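Local atomic coordinates of putative antibiotic biosynthesis monooxygenase (PDB entry 3GZ7), a protein that is of unknown function but, as a dimeric alpha-beta barrel protein of the antibiotic biosynthesis monooxygenase family, may act as an oxygenase on a small organic substrate. Residues 74-77 with 78-82; 81-84 with 85-89; 89-92 with 93-97. All blocks are in the same frame, centred on the assembly; numbering follows the deposited sequence.

Contact 1 of 3, residues 74-77 with 78-82; sequences DWET and VDNHM
Trp75 and His81 meet at the step from strand 68-75 into helix 78-85. The indole comes from the last strand residue and receives the first turn of the helix on one of its faces. His81 CB sits over the five-membered ring, 3.5 Å from its centroid and 10° off the ring normal, a clear CH-pi contact. The imidazole lies nearly parallel to that ring but is slid well aside, so the two rings barely overlap. The first torsion of His81 places CG anti to the backbone N (chi1 178°), which leads the imidazole out beyond the NE1 side of the indole. Further along the same indole, CE3 touches Asn80 CB at 3.8 Å. Trp75 NE1 is hydrogen-bonded to Glu23 of the neighbouring strand 21-28.

Glu76 follows, and its CB packs on Asn80 OD1. A water bridges the two side chains, donating to Glu76 OE1 at 2.6 Å and to Asn80 OD1 at 2.8 Å. The other carboxylate oxygen of Glu76 is bonded to His55.

Thr77 is the N-cap. Its OG1 stands between the backbone N and the carbonyl carbon, a position (chi1 75°) from which it reaches the N-H of Asn80 and accepts at 2.9 Å. In return Thr77 N donates weakly to Asn80 OD1 at 3.4 Å. The two bonds make a capping box. The Asn80 amide nitrogen is turned to Asp84, one turn on.

The capping box ties the N-cap residue Thr77 to Asn80 in the first turn. The threonine hydroxyl takes up the N-H of Asn80. The water gives Asn80 OD1 a second donor, and the indole face lies against His81 CB and the Asn80 backbone.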
ATOM      1  N   ASP A  74      -8.568   3.207   6.654  1.00 15.23           N
ATOM      2  CA  ASP A  74      -9.831   2.699   6.098  1.00 15.53           C
ATOM      3  C   ASP A  74     -10.922   3.724   6.296  1.00 14.51           C
ATOM      4  O   ASP A  74     -11.177   4.126   7.410  1.00 13.60           O
ATOM      5  CB  ASP A  74     -10.208   1.361   6.734  1.00 17.47           C
ATOM      6  CG  ASP A  74      -9.082   0.340   6.602  1.00 17.69           C
ATOM      7  OD1 ASP A  74      -8.759  -0.104   5.493  1.00 25.68           O
ATOM      8  OD2 ASP A  74      -8.449   0.047   7.620  1.00 36.39           O
ATOM      9  N   TRP A  75     -11.506   4.158   5.169  1.00 15.61           N
ATOM     10  CA  TRP A  75     -12.610   5.102   5.080  1.00  9.89           C
ATOM     11  C   TRP A  75     -13.795   4.491   4.355  1.00 11.35           C
ATOM     12  O   TRP A  75     -13.648   3.727   3.411  1.00 10.63           O
ATOM     13  CB  TRP A  75     -12.157   6.382   4.346  1.00  8.74           C
ATOM     14  CG  TRP A  75     -11.000   7.142   5.006  1.00 11.80           C
ATOM     15  CD1 TRP A  75      -9.670   7.162   4.603  1.00  6.61           C
ATOM     16  CD2 TRP A  75     -11.078   7.991   6.161  1.00  9.55           C
ATOM     17  NE1 TRP A  75      -8.953   7.990   5.426  1.00 13.40           N
ATOM     18  CE2 TRP A  75      -9.775   8.478   6.411  1.00 12.97           C
ATOM     19  CE3 TRP A  75     -12.119   8.361   7.029  1.00 19.90           C
ATOM     20  CZ2 TRP A  75      -9.495   9.334   7.471  1.00 12.07           C
ATOM     21  CZ3 TRP A  75     -11.836   9.190   8.089  1.00 11.05           C
ATOM     22  CH2 TRP A  75     -10.525   9.664   8.312  1.00 12.08           C
ATOM     23  N   GLU A  76     -14.994   4.857   4.782  1.00 15.95           N
ATOM     24  CA  GLU A  76     -16.209   4.442   4.065  1.00 16.27           C
ATOM     25  C   GLU A  76     -16.306   5.069   2.688  1.00 17.68           C
ATOM     26  O   GLU A  76     -16.687   4.400   1.733  1.00 18.52           O
ATOM     27  CB  GLU A  76     -17.472   4.767   4.880  1.00 15.85           C
ATOM     28  CG  GLU A  76     -17.702   3.821   6.068  1.00 17.69           C
ATOM     29  CD  GLU A  76     -18.783   4.353   7.068  1.00 17.67           C
ATOM     30  OE1 GLU A  76     -19.617   5.186   6.666  1.00 15.33           O
ATOM     31  OE2 GLU A  76     -18.799   3.893   8.242  1.00 21.07           O
ATOM     32  N   THR A  77     -15.988   6.363   2.622  1.00 16.90           N
ATOM     33  CA  THR A  77     -15.906   7.135   1.398  1.00 15.50           C
ATOM     34  C   THR A  77     -14.634   8.027   1.371  1.00 14.47           C
ATOM     35  O   THR A  77     -14.066   8.336   2.423  1.00 15.65           O
ATOM     36  CB  THR A  77     -17.126   8.098   1.242  1.00 15.23           C
ATOM     37  OG1 THR A  77     -16.985   9.208   2.135  1.00 17.86           O
ATOM     38  CG2 THR A  77     -18.449   7.366   1.493  1.00 10.06           C
ATOM     39  N   VAL A  78     -14.223   8.437   0.168  1.00 13.33           N
ATOM     40  CA  VAL A  78     -13.103   9.392  -0.008  1.00 15.77           C
ATOM     41  C   VAL A  78     -13.470  10.715   0.644  1.00 13.23           C
ATOM     42  O   VAL A  78     -12.582  11.365   1.232  1.00 12.52           O
ATOM     43  CB  VAL A  78     -12.652   9.610  -1.525  1.00 15.19           C
ATOM     44  CG1 VAL A  78     -11.586  10.797  -1.698  1.00  2.91           C
ATOM     45  CG2 VAL A  78     -12.137   8.325  -2.134  1.00 13.23           C
ATOM     46  N   ASP A  79     -14.742  11.134   0.561  1.00 13.05           N
ATOM     47  CA  ASP A  79     -15.112  12.427   1.219  1.00 13.96           C
ATOM     48  C   ASP A  79     -14.983  12.359   2.736  1.00 15.98           C
ATOM     49  O   ASP A  79     -14.706  13.374   3.371  1.00 16.86           O
ATOM     50  CB  ASP A  79     -16.509  12.903   0.909  1.00 17.44           C
ATOM     51  CG  ASP A  79     -16.686  13.362  -0.514  1.00 18.19           C
ATOM     52  OD1 ASP A  79     -15.736  13.784  -1.213  1.00 21.51           O
ATOM     53  OD2 ASP A  79     -17.842  13.301  -0.921  1.00 28.87           O
ATOM     54  N   ASN A  80     -15.192  11.190   3.338  1.00 14.37           N
ATOM     55  CA  ASN A  80     -14.987  11.067   4.799  1.00 13.11           C
ATOM     56  C   ASN A  80     -13.579  11.491   5.153  1.00 13.74           C
ATOM     57  O   ASN A  80     -13.346  12.125   6.183  1.00 12.11           O
ATOM     58  CB  ASN A  80     -15.207   9.641   5.288  1.00 13.19           C
ATOM     59  CG  ASN A  80     -16.677   9.262   5.398  1.00 20.69           C
ATOM     60  OD1 ASN A  80     -17.025   8.058   5.332  1.00 11.92           O
ATOM     61  ND2 ASN A  80     -17.543  10.265   5.595  1.00 13.19           N
ATOM     62  N   HIS A  81     -12.634  11.166   4.273  1.00 13.98           N
ATOM     63  CA  HIS A  81     -11.271  11.664   4.421  1.00 11.50           C
ATOM     64  C   HIS A  81     -11.025  13.106   3.968  1.00 10.15           C
ATOM     65  O   HIS A  81     -10.541  13.942   4.730  1.00  5.75           O
ATOM     66  CB  HIS A  81     -10.294  10.734   3.685  1.00 15.58           C
ATOM     67  CG  HIS A  81      -8.886  11.206   3.756  1.00 13.54           C
ATOM     68  ND1 HIS A  81      -8.029  11.096   2.700  1.00  6.05           N
ATOM     69  CD2 HIS A  81      -8.224  11.880   4.715  1.00 12.55           C
ATOM     70  CE1 HIS A  81      -6.872  11.646   3.018  1.00 14.35           C
ATOM     71  NE2 HIS A  81      -6.970  12.150   4.229  1.00  8.49           N
HETATM   72  N   MSE A  82     -11.320  13.387   2.707  1.00 12.37           N
HETATM   73  CA  MSE A  82     -10.815  14.597   2.058  1.00 11.65           C
HETATM   74  C   MSE A  82     -11.605  15.848   2.400  1.00 12.93           C
HETATM   75  O   MSE A  82     -11.066  16.949   2.361  1.00 14.05           O
HETATM   76  CB  MSE A  82     -10.760  14.382   0.549  1.00 12.96           C
HETATM   77  CG  MSE A  82      -9.697  13.283   0.142  1.00  9.57           C
HETATM   78 SE   MSE A  82      -7.891  13.927   0.326  0.75  2.00          SE
HETATM   79  CE  MSE A  82      -7.928  15.134  -1.140  1.00  3.88           C
TER
HETATM   80  O   HOH W   1     -19.650   7.221   5.010  1.00 17.27           O

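Contact 2 of 3, residues 81-84 with 85-89; sequences HMVD and FRQSA. With CIT (citric acid), chain C.
Met82, a selenomethionine, and Arg86 lie side by side, one turn apart. The selenium rests over one face of the guanidinium, with SE 3.6 Å from Arg86 NH1. Bends at chi2 (-73°) and chi3 (-71°) fold the Met82 chain back to that place. A water ties the same pair, donating to Met82 O and accepting from Arg86 NH1.

Arg86 is itself bent at chi2 (-80°), which swings its head round toward His81. The two planes stand nearly perpendicular, and Arg86 NH2 comes to 3.7 Å from His81 CE1. Both residues hold citrate O1. Arg86 NE donates to it at 3.0 Å and NH2 at 3.2 Å, while His81 NE2 makes a nearly straight bond whose very short length is doubtful. Phe85 brings CD2 to the edge of the imidazole, 4.0 Å from His81 CD2. The citrate probably came from the crystallisation liquor, but it may mark a pocket lined by His81, Phe85 and Arg86.

The backbone has a wide pi-type turn, in which Arg86 N donates to His81 O at 3.1 Å. A type I turn follows from Phe85 to Ser88, and Phe85 O accepts from both Ser88 N and Ser88 OG, the latter at 2.8 Å.

Residues 81-89 close helix 78-85 and lead into helix 89-98. His81 ND1 is hydrogen-bonded to His110 of strand 107-113, and Phe85 stacks on Phe48 of helix 34-49.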
ATOM      1  N   HIS A  81     -12.634  11.166   4.273  1.00 13.98           N
ATOM      2  CA  HIS A  81     -11.271  11.664   4.421  1.00 11.50           C
ATOM      3  C   HIS A  81     -11.025  13.106   3.968  1.00 10.15           C
ATOM      4  O   HIS A  81     -10.541  13.942   4.730  1.00  5.75           O
ATOM      5  CB  HIS A  81     -10.294  10.734   3.685  1.00 15.58           C
ATOM      6  CG  HIS A  81      -8.886  11.206   3.756  1.00 13.54           C
ATOM      7  ND1 HIS A  81      -8.029  11.096   2.700  1.00  6.05           N
ATOM      8  CD2 HIS A  81      -8.224  11.880   4.715  1.00 12.55           C
ATOM      9  CE1 HIS A  81      -6.872  11.646   3.018  1.00 14.35           C
ATOM     10  NE2 HIS A  81      -6.970  12.150   4.229  1.00  8.49           N
HETATM   11  N   MSE A  82     -11.320  13.387   2.707  1.00 12.37           N
HETATM   12  CA  MSE A  82     -10.815  14.597   2.058  1.00 11.65           C
HETATM   13  C   MSE A  82     -11.605  15.848   2.400  1.00 12.93           C
HETATM   14  O   MSE A  82     -11.066  16.949   2.361  1.00 14.05           O
HETATM   15  CB  MSE A  82     -10.760  14.382   0.549  1.00 12.96           C
HETATM   16  CG  MSE A  82      -9.697  13.283   0.142  1.00  9.57           C
HETATM   17 SE   MSE A  82      -7.891  13.927   0.326  0.75  2.00          SE
HETATM   18  CE  MSE A  82      -7.928  15.134  -1.140  1.00  3.88           C
ATOM     19  N   VAL A  83     -12.871  15.662   2.764  1.00 11.34           N
ATOM     20  CA  VAL A  83     -13.731  16.725   3.233  1.00  9.32           C
ATOM     21  C   VAL A  83     -13.808  16.673   4.752  1.00 11.76           C
ATOM     22  O   VAL A  83     -13.306  17.580   5.440  1.00  9.66           O
ATOM     23  CB  VAL A  83     -15.164  16.648   2.529  1.00 10.27           C
ATOM     24  CG1 VAL A  83     -16.192  17.647   3.100  1.00  7.12           C
ATOM     25  CG2 VAL A  83     -15.045  16.842   1.015  1.00  4.03           C
ATOM     26  N   ASP A  84     -14.393  15.596   5.294  1.00 14.26           N
ATOM     27  CA  ASP A  84     -14.706  15.541   6.747  1.00 13.54           C
ATOM     28  C   ASP A  84     -13.450  15.569   7.650  1.00 13.31           C
ATOM     29  O   ASP A  84     -13.343  16.428   8.543  1.00 13.53           O
ATOM     30  CB  ASP A  84     -15.662  14.352   7.101  1.00 11.77           C
ATOM     31  CG  ASP A  84     -16.930  14.360   6.262  1.00 12.29           C
ATOM     32  OD1 ASP A  84     -17.391  15.473   5.965  1.00 16.41           O
ATOM     33  OD2 ASP A  84     -17.444  13.285   5.845  1.00 14.58           O
ATOM     34  N   PHE A  85     -12.526  14.642   7.443  1.00 13.08           N
ATOM     35  CA  PHE A  85     -11.350  14.577   8.305  1.00 15.75           C
ATOM     36  C   PHE A  85     -10.483  15.818   8.101  1.00 15.45           C
ATOM     37  O   PHE A  85     -10.038  16.456   9.058  1.00 16.19           O
ATOM     38  CB  PHE A  85     -10.522  13.294   8.104  1.00 17.05           C
ATOM     39  CG  PHE A  85      -9.240  13.271   8.912  1.00 14.84           C
ATOM     40  CD1 PHE A  85      -9.266  13.004  10.264  1.00 21.80           C
ATOM     41  CD2 PHE A  85      -8.028  13.566   8.321  1.00 23.09           C
ATOM     42  CE1 PHE A  85      -8.087  13.010  11.006  1.00 21.06           C
ATOM     43  CE2 PHE A  85      -6.861  13.603   9.053  1.00 18.99           C
ATOM     44  CZ  PHE A  85      -6.887  13.319  10.383  1.00 19.81           C
ATOM     45  N   ARG A  86     -10.291  16.189   6.843  1.00 15.65           N
ATOM     46  CA  ARG A  86      -9.465  17.344   6.515  1.00 13.07           C
ATOM     47  C   ARG A  86      -9.968  18.691   7.050  1.00 13.46           C
ATOM     48  O   ARG A  86      -9.179  19.604   7.247  1.00 12.04           O
ATOM     49  CB  ARG A  86      -9.268  17.398   5.004  1.00 15.77           C
ATOM     50  CG  ARG A  86      -8.257  16.424   4.479  1.00 17.47           C
ATOM     51  CD  ARG A  86      -6.813  16.891   4.668  1.00 16.13           C
ATOM     52  NE  ARG A  86      -5.912  15.845   4.184  1.00 16.74           N
ATOM     53  CZ  ARG A  86      -5.515  15.694   2.929  1.00 19.25           C
ATOM     54  NH1 ARG A  86      -5.927  16.529   1.957  1.00 14.84           N
ATOM     55  NH2 ARG A  86      -4.714  14.674   2.634  1.00 24.53           N
ATOM     56  N   GLN A  87     -11.275  18.827   7.255  1.00 13.77           N
ATOM     57  CA  GLN A  87     -11.846  20.065   7.822  1.00 13.77           C
ATOM     58  C   GLN A  87     -11.967  20.023   9.371  1.00 14.73           C
ATOM     59  O   GLN A  87     -12.432  20.972   9.962  1.00 14.86           O
ATOM     60  CB  GLN A  87     -13.223  20.348   7.196  1.00 14.60           C
ATOM     61  CG  GLN A  87     -13.178  20.791   5.726  1.00 13.08           C
ATOM     62  CD  GLN A  87     -14.483  21.373   5.269  1.00 11.50           C
ATOM     63  OE1 GLN A  87     -15.138  20.865   4.355  1.00 11.61           O
ATOM     64  NE2 GLN A  87     -14.893  22.444   5.934  1.00 16.79           N
ATOM     65  N   SER A  88     -11.553  18.933  10.027  1.00 13.88           N
ATOM     66  CA  SER A  88     -11.790  18.781  11.460  1.00 13.41           C
ATOM     67  C   SER A  88     -10.581  19.267  12.214  1.00 16.73           C
ATOM     68  O   SER A  88      -9.463  19.270  11.686  1.00 16.85           O
ATOM     69  CB  SER A  88     -12.029  17.325  11.827  1.00 15.84           C
ATOM     70  OG  SER A  88     -10.819  16.577  11.715  1.00  8.15           O
ATOM     71  N   ALA A  89     -10.809  19.641  13.462  1.00 17.63           N
ATOM     72  CA  ALA A  89      -9.761  20.061  14.368  1.00 19.05           C
ATOM     73  C   ALA A  89      -8.827  18.900  14.656  1.00 18.40           C
ATOM     74  O   ALA A  89      -7.687  19.130  15.013  1.00 19.54           O
ATOM     75  CB  ALA A  89     -10.332  20.591  15.651  1.00 17.30           C
TER
HETATM   76  C1  CIT C  97      -4.173  12.861   6.129  1.00 17.67           C
HETATM   77  O1  CIT C  97      -5.171  13.274   5.467  1.00 10.88           O
HETATM   78  O2  CIT C  97      -4.034  11.642   6.454  1.00 11.97           O
HETATM   79  C2  CIT C  97      -3.116  13.850   6.512  1.00 17.57           C
HETATM   80  C3  CIT C  97      -1.938  13.875   5.536  1.00 20.60           C
HETATM   81  O7  CIT C  97      -2.459  14.354   4.286  1.00 13.18           O
HETATM   82  C4  CIT C  97      -1.312  12.511   5.307  1.00 16.68           C
HETATM   83  C5  CIT C  97      -0.899  11.740   6.560  1.00 23.48           C
HETATM   84  O3  CIT C  97      -1.710  11.133   7.347  1.00  9.86           O
HETATM   85  O4  CIT C  97       0.331  11.673   6.773  1.00 18.27           O
HETATM   86  C6  CIT C  97      -0.898  14.886   5.973  1.00 15.32           C
HETATM   87  O5  CIT C  97      -0.523  15.743   5.155  1.00 25.01           O
HETATM   88  O6  CIT C  97      -0.410  14.871   7.133  1.00 17.94           O
HETATM   89  O   HOH W   2      -8.549  18.070   1.807  0.50 10.98           O

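Contact 3 of 3, residues 89-92 with 93-97; sequences ADFQ and EWRKL
The Phe91 ring and the Trp94 indole meet at an oblique angle. Their closest atoms are Phe91 CE1 and Trp94 CD1, 4.0 Å apart. In both Phe91 (chi1 178°) and Trp94 (chi1 163°) the ring carbon CG lies anti to the backbone N, and this brings the two rings together. The same corner of the phenyl ring reaches Arg95, with Phe91 CE1 3.7 Å from Arg95 CG. Phe91 and Arg95 run side by side in the same direction, one turn apart, and the phenyl and guanidinium planes are 59° apart. Arg95 CG is the arginine atom nearest the ring, so the aliphatic stem makes the touch. Its first torsion puts CG beside the backbone N and next to the phenyl ring; the bend at chi2 then turns the rest of the chain. Trp94 also meets Phe48 of helix 34-49 edge-to-face.

The backbone is regular alpha-helix. Trp94 N donates to Asp90 O at 2.8 Å and Arg95 N to Phe91 O at 3.0 Å. Glu93 N to Ala89 O and Lys96 N to Gln92 O, both 3.1 Å, continue the series. The methylene chain of Lys96 lies along the last of these carbonyls, with CG 3.3 Å from Gln92 O. On another side of the helix, Asp90 forms a salt bridge with Arg50, and both Asp90 and Glu93 touch Leu47 of helix 34-49.

Apolar parts of Phe91, Trp94 and Arg95 pack together along one flank of the helix. Trp94 and Arg95 add polar atoms to it: Trp94 NE1 and Arg95 NE both donate to citrate O6. The positive charge of Arg95 probably helps this flank to hold an anion.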
ATOM      1  N   ALA A  89     -10.809  19.641  13.462  1.00 17.63           N
ATOM      2  CA  ALA A  89      -9.761  20.061  14.368  1.00 19.05           C
ATOM      3  C   ALA A  89      -8.827  18.900  14.656  1.00 18.40           C
ATOM      4  O   ALA A  89      -7.687  19.130  15.013  1.00 19.54           O
ATOM      5  CB  ALA A  89     -10.332  20.591  15.651  1.00 17.30           C
ATOM      6  N   ASP A  90      -9.276  17.656  14.486  1.00 20.16           N
ATOM      7  CA  ASP A  90      -8.354  16.500  14.696  1.00 19.64           C
ATOM      8  C   ASP A  90      -7.270  16.413  13.654  1.00 19.23           C
ATOM      9  O   ASP A  90      -6.167  15.956  13.958  1.00 20.83           O
ATOM     10  CB  ASP A  90      -9.078  15.182  14.817  1.00 19.50           C
ATOM     11  CG  ASP A  90      -9.793  15.034  16.176  1.00 26.49           C
ATOM     12  OD1 ASP A  90      -9.417  15.765  17.119  1.00 25.99           O
ATOM     13  OD2 ASP A  90     -10.720  14.193  16.297  1.00 23.53           O
ATOM     14  N   PHE A  91      -7.544  16.898  12.454  1.00 20.34           N
ATOM     15  CA  PHE A  91      -6.474  17.035  11.436  1.00 21.07           C
ATOM     16  C   PHE A  91      -5.393  18.018  11.877  1.00 19.15           C
ATOM     17  O   PHE A  91      -4.207  17.777  11.707  1.00 18.04           O
ATOM     18  CB  PHE A  91      -7.040  17.409  10.044  1.00 21.62           C
ATOM     19  CG  PHE A  91      -5.962  17.615   8.993  1.00 22.32           C
ATOM     20  CD1 PHE A  91      -4.952  16.677   8.824  1.00 27.10           C
ATOM     21  CD2 PHE A  91      -5.954  18.740   8.199  1.00 25.67           C
ATOM     22  CE1 PHE A  91      -3.942  16.877   7.900  1.00 26.56           C
ATOM     23  CE2 PHE A  91      -4.959  18.919   7.240  1.00 19.84           C
ATOM     24  CZ  PHE A  91      -3.961  17.981   7.096  1.00 26.10           C
ATOM     25  N   GLN A  92      -5.823  19.119  12.473  1.00 21.53           N
ATOM     26  CA  GLN A  92      -4.919  20.118  13.011  1.00 22.31           C
ATOM     27  C   GLN A  92      -4.074  19.534  14.158  1.00 22.47           C
ATOM     28  O   GLN A  92      -2.901  19.882  14.316  1.00 22.17           O
ATOM     29  CB  GLN A  92      -5.697  21.392  13.478  1.00 21.31           C
ATOM     30  CG  GLN A  92      -6.799  21.907  12.471  1.00 19.70           C
ATOM     31  CD  GLN A  92      -6.234  22.234  11.105  1.00 27.49           C
ATOM     32  OE1 GLN A  92      -5.164  22.818  11.016  1.00 29.78           O
ATOM     33  NE2 GLN A  92      -6.960  21.907  10.041  1.00 20.91           N
ATOM     34  N   GLU A  93      -4.662  18.630  14.936  1.00 23.11           N
ATOM     35  CA  GLU A  93      -3.958  17.946  16.031  1.00 22.33           C
ATOM     36  C   GLU A  93      -2.983  16.832  15.521  1.00 21.59           C
ATOM     37  O   GLU A  93      -1.875  16.662  16.036  1.00 20.11           O
ATOM     38  CB  GLU A  93      -4.991  17.368  16.986  1.00 23.96           C
ATOM     39  CG  GLU A  93      -4.449  16.651  18.175  1.00 32.14           C
ATOM     40  CD  GLU A  93      -3.694  17.562  19.108  1.00 44.23           C
ATOM     41  OE1 GLU A  93      -3.713  18.797  18.915  1.00 45.47           O
ATOM     42  OE2 GLU A  93      -3.067  17.023  20.040  1.00 52.09           O
ATOM     43  N   TRP A  94      -3.403  16.092  14.504  1.00 19.78           N
ATOM     44  CA  TRP A  94      -2.521  15.177  13.809  1.00 19.86           C
ATOM     45  C   TRP A  94      -1.265  15.929  13.341  1.00 17.84           C
ATOM     46  O   TRP A  94      -0.170  15.473  13.560  1.00 18.58           O
ATOM     47  CB  TRP A  94      -3.265  14.497  12.630  1.00 20.27           C
ATOM     48  CG  TRP A  94      -2.361  13.848  11.597  1.00 22.05           C
ATOM     49  CD1 TRP A  94      -2.010  14.367  10.389  1.00 19.64           C
ATOM     50  CD2 TRP A  94      -1.702  12.561  11.679  1.00 28.86           C
ATOM     51  NE1 TRP A  94      -1.184  13.518   9.718  1.00 25.98           N
ATOM     52  CE2 TRP A  94      -0.963  12.399  10.483  1.00 22.83           C
ATOM     53  CE3 TRP A  94      -1.660  11.551  12.634  1.00 22.85           C
ATOM     54  CZ2 TRP A  94      -0.195  11.250  10.210  1.00 22.05           C
ATOM     55  CZ3 TRP A  94      -0.885  10.418  12.372  1.00 23.13           C
ATOM     56  CH2 TRP A  94      -0.170  10.279  11.151  1.00 20.68           C
ATOM     57  N   ARG A  95      -1.426  17.075  12.699  1.00 20.90           N
ATOM     58  CA  ARG A  95      -0.283  17.819  12.173  1.00 24.52           C
ATOM     59  C   ARG A  95       0.597  18.392  13.264  1.00 27.03           C
ATOM     60  O   ARG A  95       1.800  18.401  13.111  1.00 27.85           O
ATOM     61  CB  ARG A  95      -0.743  18.899  11.187  1.00 25.33           C
ATOM     62  CG  ARG A  95      -1.047  18.325   9.793  1.00 27.57           C
ATOM     63  CD  ARG A  95       0.247  17.660   9.300  1.00 39.25           C
ATOM     64  NE  ARG A  95       0.402  17.532   7.860  1.00 37.36           N
ATOM     65  CZ  ARG A  95       0.774  18.500   7.027  1.00 45.43           C
ATOM     66  NH1 ARG A  95       1.016  19.742   7.458  1.00 35.83           N
ATOM     67  NH2 ARG A  95       0.888  18.199   5.723  1.00 45.52           N
ATOM     68  N   LYS A  96       0.004  18.812  14.374  1.00 26.10           N
ATOM     69  CA  LYS A  96       0.777  19.154  15.576  1.00 31.76           C
ATOM     70  C   LYS A  96       1.572  17.992  16.182  1.00 29.09           C
ATOM     71  O   LYS A  96       2.676  18.187  16.665  1.00 25.87           O
ATOM     72  CB  LYS A  96      -0.142  19.780  16.641  1.00 33.09           C
ATOM     73  CG  LYS A  96      -0.591  21.202  16.244  1.00 40.87           C
ATOM     74  CD  LYS A  96      -1.832  21.699  17.015  1.00 39.71           C
ATOM     75  CE  LYS A  96      -2.355  23.005  16.410  1.00 44.93           C
ATOM     76  NZ  LYS A  96      -3.303  23.634  17.354  1.00 48.47           N
ATOM     77  N   LEU A  97       1.013  16.783  16.145  1.00 28.87           N
ATOM     78  CA  LEU A  97       1.691  15.594  16.652  1.00 27.80           C
ATOM     79  C   LEU A  97       2.822  15.053  15.725  1.00 27.97           C
ATOM     80  O   LEU A  97       3.826  14.595  16.232  1.00 23.94           O
ATOM     81  CB  LEU A  97       0.688  14.469  16.951  1.00 26.55           C
ATOM     82  CG  LEU A  97      -0.086  14.539  18.254  1.00 32.66           C
ATOM     83  CD1 LEU A  97      -1.437  13.805  18.166  1.00 34.96           C
ATOM     84  CD2 LEU A  97       0.744  13.941  19.384  1.00 37.24           C
TER

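In the fold
The three contacts follow one another along the chain. Contact 1 and contact 2 share His81 and Met82 on helix 78-85, with centres about 9 Å apart. They also touch where Trp75 CH2 packs on Phe85 CB at 3.6 Å. Contact 2 passes on to contact 3 through Ala89, their centres about 11 Å apart. There Phe85 O lies 3.3 Å from Phe91 CB, and Ser88 OG bonds weakly to Phe91 N. Contacts 1 and 3 do not touch, their centres being about 17 Å apart. The citrate bridges the end of helix 78-85, with the loop after it, and helix 89-98. His81 and Arg86 hold it from one part, Trp94 and Arg95 from the other. It may mark a substrate pocket.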